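Local coordinates for protein colicin-D (Escherichia coli, PDB 5ZNM) that kills Escherichia coli and close relatives as a plasmid-encoded toxin, blocking protein synthesis through the tRNase domain that follows its central domain, at residues Asn25-Ala38 / Asn184-Ile196. Sequence-based numbering, arbitrary orientation.
Sequences NQPPVYTQEMMERA and NAVRDTATGLDKI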
ATOM      1  N   ASN A  25      22.753  -0.532   9.062  1.00 19.85           N
ATOM      2  CA  ASN A  25      22.730  -1.129  10.388  1.00 21.33           C
ATOM      3  C   ASN A  25      21.345  -1.685  10.651  1.00 26.99           C
ATOM      4  O   ASN A  25      20.344  -1.063  10.287  1.00 26.83           O
ATOM      5  CB  ASN A  25      23.059  -0.109  11.483  1.00 22.33           C
ATOM      6  CG  ASN A  25      24.497   0.332  11.452  1.00 30.07           C
ATOM      7  OD1 ASN A  25      25.377  -0.409  11.877  1.00 26.39           O
ATOM      8  ND2 ASN A  25      24.748   1.558  10.965  1.00 21.62           N
ATOM      9  N   GLN A  26      21.280  -2.834  11.313  1.00 24.92           N
ATOM     10  CA  GLN A  26      19.975  -3.354  11.666  1.00 26.75           C
ATOM     11  C   GLN A  26      19.304  -2.409  12.668  1.00 19.29           C
ATOM     12  O   GLN A  26      19.985  -1.740  13.445  1.00 26.02           O
ATOM     13  CB  GLN A  26      20.102  -4.756  12.245  1.00 34.73           C
ATOM     14  CG  GLN A  26      20.546  -4.808  13.671  1.00 36.59           C
ATOM     15  CD  GLN A  26      20.484  -6.214  14.219  1.00 49.50           C
ATOM     16  OE1 GLN A  26      20.069  -7.142  13.524  1.00 60.20           O
ATOM     17  NE2 GLN A  26      20.891  -6.379  15.472  1.00 47.47           N
ATOM     18  N   PRO A  27      17.974  -2.309  12.636  1.00 26.44           N
ATOM     19  CA  PRO A  27      17.290  -1.422  13.574  1.00 25.60           C
ATOM     20  C   PRO A  27      17.611  -1.804  15.008  1.00 21.51           C
ATOM     21  O   PRO A  27      17.785  -2.992  15.323  1.00 19.78           O
ATOM     22  CB  PRO A  27      15.804  -1.658  13.263  1.00 24.64           C
ATOM     23  CG  PRO A  27      15.773  -2.280  11.926  1.00 29.65           C
ATOM     24  CD  PRO A  27      17.042  -3.016  11.746  1.00 26.92           C
ATOM     25  N   PRO A  28      17.640  -0.839  15.902  1.00 23.35           N
ATOM     26  CA  PRO A  28      17.888  -1.173  17.307  1.00 23.85           C
ATOM     27  C   PRO A  28      16.597  -1.539  18.019  1.00 22.59           C
ATOM     28  O   PRO A  28      15.503  -1.493  17.436  1.00 22.41           O
ATOM     29  CB  PRO A  28      18.488   0.125  17.849  1.00 25.76           C
ATOM     30  CG  PRO A  28      17.685   1.205  17.095  1.00 21.78           C
ATOM     31  CD  PRO A  28      17.367   0.601  15.721  1.00 19.26           C
ATOM     32  N   VAL A  29      16.708  -1.924  19.271  1.00 22.78           N
ATOM     33  CA  VAL A  29      15.566  -1.912  20.170  1.00 22.32           C
ATOM     34  C   VAL A  29      15.628  -0.603  20.934  1.00 22.18           C
ATOM     35  O   VAL A  29      16.692   0.005  21.098  1.00 21.94           O
ATOM     36  CB  VAL A  29      15.519  -3.133  21.119  1.00 25.38           C
ATOM     37  CG1 VAL A  29      15.401  -4.425  20.303  1.00 28.48           C
ATOM     38  CG2 VAL A  29      16.715  -3.182  22.004  1.00 24.17           C
ATOM     39  N   TYR A  30      14.470  -0.144  21.383  1.00 24.50           N
ATOM     40  CA  TYR A  30      14.331   1.206  21.898  1.00 22.85           C
ATOM     41  C   TYR A  30      13.973   1.128  23.368  1.00 23.36           C
ATOM     42  O   TYR A  30      12.948   0.542  23.737  1.00 26.51           O
ATOM     43  CB  TYR A  30      13.270   1.987  21.111  1.00 18.64           C
ATOM     44  CG  TYR A  30      13.707   2.228  19.689  1.00 19.69           C
ATOM     45  CD1 TYR A  30      13.518   1.255  18.713  1.00 22.55           C
ATOM     46  CD2 TYR A  30      14.330   3.422  19.323  1.00 21.39           C
ATOM     47  CE1 TYR A  30      13.938   1.458  17.407  1.00 14.78           C
ATOM     48  CE2 TYR A  30      14.753   3.640  18.017  1.00 19.94           C
ATOM     49  CZ  TYR A  30      14.554   2.660  17.066  1.00 17.12           C
ATOM     50  OH  TYR A  30      14.974   2.880  15.783  1.00 19.77           O
ATOM     51  N   THR A  31      14.824   1.706  24.201  1.00 21.75           N
ATOM     52  CA  THR A  31      14.378   2.039  25.532  1.00 26.37           C
ATOM     53  C   THR A  31      13.299   3.112  25.447  1.00 34.16           C
ATOM     54  O   THR A  31      13.126   3.792  24.428  1.00 27.32           O
ATOM     55  CB  THR A  31      15.548   2.514  26.391  1.00 25.57           C
ATOM     56  OG1 THR A  31      16.086   3.718  25.839  1.00 27.45           O
ATOM     57  CG2 THR A  31      16.645   1.442  26.427  1.00 25.02           C
ATOM     58  N   GLN A  32      12.525   3.205  26.523  1.00 34.81           N
ATOM     59  CA  GLN A  32      11.604   4.310  26.734  1.00 34.64           C
ATOM     60  C   GLN A  32      12.263   5.650  26.388  1.00 36.70           C
ATOM     61  O   GLN A  32      11.789   6.397  25.521  1.00 31.29           O
ATOM     62  CB  GLN A  32      11.165   4.260  28.200  1.00 45.50           C
ATOM     63  CG  GLN A  32      10.110   5.228  28.593  1.00 53.79           C
ATOM     64  CD  GLN A  32       8.759   4.798  28.129  1.00 56.27           C
ATOM     65  OE1 GLN A  32       8.445   3.611  28.064  1.00 61.91           O
ATOM     66  NE2 GLN A  32       7.955   5.763  27.774  1.00 62.19           N
ATOM     67  N   GLU A  33      13.390   5.931  27.053  1.00 30.88           N
ATOM     68  CA  GLU A  33      14.133   7.175  26.872  1.00 36.72           C
ATOM     69  C   GLU A  33      14.500   7.410  25.410  1.00 34.49           C
ATOM     70  O   GLU A  33      14.372   8.531  24.899  1.00 33.78           O
ATOM     71  CB  GLU A  33      15.406   7.154  27.735  1.00 45.22           C
ATOM     72  CG  GLU A  33      15.231   6.718  29.180  1.00 57.40           C
ATOM     73  CD  GLU A  33      15.373   5.203  29.374  1.00 65.54           C
ATOM     74  OE1 GLU A  33      16.490   4.735  29.627  1.00 67.27           O
ATOM     75  OE2 GLU A  33      14.364   4.497  29.279  1.00 73.49           O
ATOM     76  N   MET A  34      15.005   6.373  24.734  1.00 25.01           N
ATOM     77  CA  MET A  34      15.352   6.512  23.323  1.00 22.50           C
ATOM     78  C   MET A  34      14.132   6.894  22.504  1.00 28.65           C
ATOM     79  O   MET A  34      14.192   7.787  21.651  1.00 28.47           O
ATOM     80  CB  MET A  34      15.935   5.211  22.781  1.00 21.55           C
ATOM     81  CG  MET A  34      17.351   4.909  23.235  1.00 27.65           C
ATOM     82  SD  MET A  34      17.836   3.254  22.733  1.00 26.93           S
ATOM     83  CE  MET A  34      17.917   3.427  20.953  1.00 20.75           C
ATOM     84  N   MET A  35      13.019   6.198  22.735  1.00 27.69           N
ATOM     85  CA  MET A  35      11.835   6.412  21.917  1.00 25.98           C
ATOM     86  C   MET A  35      11.326   7.841  22.064  1.00 26.10           C
ATOM     87  O   MET A  35      10.883   8.458  21.084  1.00 29.57           O
ATOM     88  CB  MET A  35      10.759   5.390  22.299  1.00 28.20           C
ATOM     89  CG  MET A  35       9.445   5.640  21.606  1.00 27.90           C
ATOM     90  SD  MET A  35       8.070   4.891  22.478  1.00 32.77           S
ATOM     91  CE  MET A  35       8.199   5.707  24.069  1.00 34.99           C
ATOM     92  N   GLU A  36      11.407   8.388  23.278  1.00 22.85           N
ATOM     93  CA  GLU A  36      11.013   9.766  23.515  1.00 28.79           C
ATOM     94  C   GLU A  36      11.912  10.733  22.758  1.00 34.37           C
ATOM     95  O   GLU A  36      11.431  11.693  22.144  1.00 34.01           O
ATOM     96  CB  GLU A  36      11.060  10.061  25.010  1.00 32.83           C
ATOM     97  CG  GLU A  36      10.132   9.210  25.829  1.00 49.11           C
ATOM     98  CD  GLU A  36       9.597   9.954  27.030  1.00 59.28           C
ATOM     99  OE1 GLU A  36       9.938   9.567  28.166  1.00 62.30           O
ATOM    100  OE2 GLU A  36       8.844  10.928  26.830  1.00 66.41           O
ATOM    101  N   ARG A  37      13.230  10.515  22.812  1.00 28.70           N
ATOM    102  CA  ARG A  37      14.132  11.414  22.101  1.00 26.62           C
ATOM    103  C   ARG A  37      13.920  11.308  20.599  1.00 27.49           C
ATOM    104  O   ARG A  37      13.955  12.318  19.885  1.00 26.57           O
ATOM    105  CB  ARG A  37      15.583  11.110  22.475  1.00 31.13           C
ATOM    106  CG  ARG A  37      15.889  11.312  23.958  1.00 32.69           C
ATOM    107  CD  ARG A  37      17.383  11.242  24.259  1.00 33.33           C
ATOM    108  NE  ARG A  37      17.949   9.911  24.090  1.00 41.15           N
ATOM    109  CZ  ARG A  37      18.327   9.127  25.097  1.00 43.69           C
ATOM    110  NH1 ARG A  37      18.203   9.541  26.351  1.00 45.63           N
ATOM    111  NH2 ARG A  37      18.835   7.930  24.847  1.00 37.45           N
ATOM    112  N   ALA A  38      13.657  10.097  20.103  1.00 24.67           N
ATOM    113  CA  ALA A  38      13.428   9.929  18.674  1.00 26.78           C
ATOM    114  C   ALA A  38      12.142  10.625  18.244  1.00 28.45           C
ATOM    115  O   ALA A  38      12.102  11.276  17.190  1.00 22.84           O
ATOM    116  CB  ALA A  38      13.407   8.437  18.321  1.00 18.60           C
ATOM    117  N   ASN A 184      25.269   7.129   2.701  1.00 21.63           N
ATOM    118  CA  ASN A 184      25.165   6.265   3.874  1.00 18.93           C
ATOM    119  C   ASN A 184      24.625   7.063   5.055  1.00 23.10           C
ATOM    120  O   ASN A 184      25.073   8.189   5.312  1.00 26.91           O
ATOM    121  CB  ASN A 184      26.525   5.664   4.258  1.00 23.31           C
ATOM    122  CG  ASN A 184      27.100   4.764   3.182  1.00 27.85           C
ATOM    123  OD1 ASN A 184      28.305   4.807   2.894  1.00 35.88           O
ATOM    124  ND2 ASN A 184      26.255   3.942   2.587  1.00 17.58           N
ATOM    125  N   ALA A 185      23.674   6.480   5.781  1.00 17.27           N
ATOM    126  CA  ALA A 185      23.105   7.146   6.944  1.00 19.34           C
ATOM    127  C   ALA A 185      23.946   6.860   8.184  1.00 25.10           C
ATOM    128  O   ALA A 185      24.580   5.810   8.290  1.00 27.52           O
ATOM    129  CB  ALA A 185      21.665   6.692   7.166  1.00 23.70           C
ATOM    130  N   VAL A 186      23.956   7.812   9.125  1.00 19.27           N
ATOM    131  CA  VAL A 186      24.667   7.658  10.394  1.00 21.42           C
ATOM    132  C   VAL A 186      23.665   7.312  11.482  1.00 23.43           C
ATOM    133  O   VAL A 186      22.647   7.996  11.639  1.00 20.52           O
ATOM    134  CB  VAL A 186      25.440   8.931  10.778  1.00 24.19           C
ATOM    135  CG1 VAL A 186      26.072   8.747  12.149  1.00 22.87           C
ATOM    136  CG2 VAL A 186      26.480   9.273   9.735  1.00 24.11           C
ATOM    137  N   ARG A 187      23.952   6.256  12.246  1.00 21.35           N
ATOM    138  CA  ARG A 187      23.092   5.887  13.360  1.00 22.37           C
ATOM    139  C   ARG A 187      23.376   6.792  14.550  1.00 26.62           C
ATOM    140  O   ARG A 187      24.522   6.909  14.997  1.00 26.17           O
ATOM    141  CB  ARG A 187      23.299   4.418  13.730  1.00 19.25           C
ATOM    142  CG  ARG A 187      22.673   3.969  15.051  1.00 23.01           C
ATOM    143  CD  ARG A 187      21.134   3.862  14.978  1.00 20.65           C
ATOM    144  NE  ARG A 187      20.635   3.243  13.746  1.00 22.05           N
ATOM    145  CZ  ARG A 187      20.414   1.938  13.572  1.00 23.08           C
ATOM    146  NH1 ARG A 187      20.675   1.063  14.543  1.00 25.51           N
ATOM    147  NH2 ARG A 187      19.935   1.499  12.415  1.00 22.84           N
ATOM    148  N   ASP A 188      22.327   7.438  15.049  1.00 20.10           N
ATOM    149  CA  ASP A 188      22.390   8.239  16.262  1.00 23.48           C
ATOM    150  C   ASP A 188      22.118   7.313  17.445  1.00 25.46           C
ATOM    151  O   ASP A 188      20.997   6.822  17.614  1.00 23.67           O
ATOM    152  CB  ASP A 188      21.373   9.376  16.194  1.00 20.70           C
ATOM    153  CG  ASP A 188      21.451  10.309  17.392  1.00 29.43           C
ATOM    154  OD1 ASP A 188      22.063   9.942  18.419  1.00 26.80           O
ATOM    155  OD2 ASP A 188      20.887  11.414  17.307  1.00 33.93           O
ATOM    156  N   THR A 189      23.141   7.079  18.267  1.00 23.12           N
ATOM    157  CA  THR A 189      22.982   6.156  19.383  1.00 24.97           C
ATOM    158  C   THR A 189      22.073   6.715  20.468  1.00 26.87           C
ATOM    159  O   THR A 189      21.567   5.947  21.291  1.00 30.54           O
ATOM    160  CB  THR A 189      24.355   5.783  19.971  1.00 29.65           C
ATOM    161  OG1 THR A 189      25.089   6.967  20.305  1.00 29.62           O
ATOM    162  CG2 THR A 189      25.178   4.987  18.963  1.00 29.62           C
ATOM    163  N   ALA A 190      21.844   8.026  20.492  1.00 25.90           N
ATOM    164  CA  ALA A 190      20.965   8.589  21.508  1.00 24.69           C
ATOM    165  C   ALA A 190      19.491   8.390  21.169  1.00 29.36           C
ATOM    166  O   ALA A 190      18.669   8.216  22.075  1.00 27.42           O
ATOM    167  CB  ALA A 190      21.256  10.077  21.692  1.00 25.14           C
ATOM    168  N   THR A 191      19.132   8.415  19.888  1.00 19.38           N
ATOM    169  CA  THR A 191      17.734   8.291  19.491  1.00 20.16           C
ATOM    170  C   THR A 191      17.389   6.958  18.860  1.00 21.36           C
ATOM    171  O   THR A 191      16.204   6.625  18.791  1.00 24.95           O
ATOM    172  CB  THR A 191      17.350   9.377  18.475  1.00 24.10           C
ATOM    173  OG1 THR A 191      18.143   9.218  17.282  1.00 22.90           O
ATOM    174  CG2 THR A 191      17.540  10.780  19.050  1.00 25.77           C
ATOM    175  N   GLY A 192      18.369   6.224  18.340  1.00 19.06           N
ATOM    176  CA  GLY A 192      18.052   5.067  17.527  1.00 22.69           C
ATOM    177  C   GLY A 192      17.546   5.389  16.137  1.00 23.19           C
ATOM    178  O   GLY A 192      17.045   4.490  15.459  1.00 22.70           O
ATOM    179  N   LEU A 193      17.640   6.649  15.701  1.00 19.92           N
ATOM    180  CA  LEU A 193      17.321   7.061  14.339  1.00 18.93           C
ATOM    181  C   LEU A 193      18.594   7.152  13.508  1.00 20.06           C
ATOM    182  O   LEU A 193      19.707   7.216  14.035  1.00 25.49           O
ATOM    183  CB  LEU A 193      16.616   8.427  14.311  1.00 17.01           C
ATOM    184  CG  LEU A 193      15.297   8.570  15.072  1.00 21.74           C
ATOM    185  CD1 LEU A 193      14.848  10.036  15.082  1.00 23.11           C
ATOM    186  CD2 LEU A 193      14.214   7.654  14.489  1.00 28.23           C
ATOM    187  N   ASP A 194      18.421   7.175  12.193  1.00 18.44           N
ATOM    188  CA  ASP A 194      19.546   7.407  11.305  1.00 20.85           C
ATOM    189  C   ASP A 194      19.440   8.798  10.706  1.00 19.73           C
ATOM    190  O   ASP A 194      18.375   9.425  10.710  1.00 20.69           O
ATOM    191  CB  ASP A 194      19.614   6.357  10.199  1.00 19.15           C
ATOM    192  CG  ASP A 194      19.868   4.972  10.744  1.00 31.57           C
ATOM    193  OD1 ASP A 194      20.906   4.771  11.422  1.00 27.99           O
ATOM    194  OD2 ASP A 194      19.016   4.092  10.511  1.00 34.59           O
ATOM    195  N   LYS A 195      20.565   9.282  10.191  1.00 20.94           N
ATOM    196  CA  LYS A 195      20.587  10.610   9.593  1.00 19.78           C
ATOM    197  C   LYS A 195      21.360  10.559   8.291  1.00 17.10           C
ATOM    198  O   LYS A 195      22.464  10.007   8.242  1.00 22.26           O
ATOM    199  CB  LYS A 195      21.214  11.634  10.549  1.00 23.16           C
ATOM    200  CG  LYS A 195      21.241  13.070  10.021  1.00 36.42           C
ATOM    201  CD  LYS A 195      21.514  14.049  11.169  1.00 39.85           C
ATOM    202  CE  LYS A 195      22.313  15.261  10.725  1.00 43.76           C
ATOM    203  NZ  LYS A 195      22.449  16.266  11.821  1.00 45.15           N
ATOM    204  N   ILE A 196      20.764  11.130   7.248  1.00 17.22           N
ATOM    205  CA  ILE A 196      21.421  11.373   5.969  1.00 18.12           C
ATOM    206  C   ILE A 196      21.568  12.883   5.807  1.00 21.38           C
ATOM    207  O   ILE A 196      20.646  13.640   6.127  1.00 21.77           O
ATOM    208  CB  ILE A 196      20.606  10.751   4.814  1.00 16.66           C
ATOM    209  CG1 ILE A 196      20.732   9.220   4.855  1.00 17.48           C
ATOM    210  CG2 ILE A 196      21.050  11.284   3.473  1.00 17.20           C
ATOM    211  CD1 ILE A 196      19.634   8.519   4.063  1.00 21.44           C
TER
HETATM  212  O   HOH W   1      22.970   3.602   9.874  1.00 28.84           O
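The Y30 hydroxyl donates to G192 O over 2.6 Å, approaching from above the carbonyl plane, while T191 O lies in the ring plane, 3.4 Å from CE2 at the tyrosine edge. This is the tight heart of the contact. G192, at positive phi in the turn of the 186-196 hairpin, is packed against the Y30 edge, the P28 ring and the M34 methyl, with M34 CE 3.8 Å from G192 CA. On the helix side, A38 CB touches both T191 O and L193 CG, 3.8 Å from the latter.

Both ends of the contact are polar, and solvent reaches them chiefly at R37 and N25. At the exposed helix flank R37 bends at chi3 (-69°) and grips A190 O side-on: NE reaches it at 2.7 Å from above the carbonyl plane and NH2 at 2.8 Å along a lone pair, with the oxygen in the guanidinium plane. At the other end the R187 guanidinium is sandwiched by the incoming loop, with P28 CD over one face and N25 CB over the opposite one. Its NH1 makes a fairly straight bond to Q26 O (3.1 Å, 161°), whereas the NH2 bonds to N25 O and Q26 O are weak. A salt bridge from NE to D194 OD1 helps fix the group's rotation, and a water links that same carboxylate oxygen to N25 ND2 and A185 O.

Within the central domain, then, a loop and the start of helix 32-42 clasp a beta hairpin. L193 continues the packing onto V41 and M42 of that helix, the Y30 ring also rests on P213, V214 and P230, and strand 194-198 pairs with strand 207-212 along the edge away from strand 186-187.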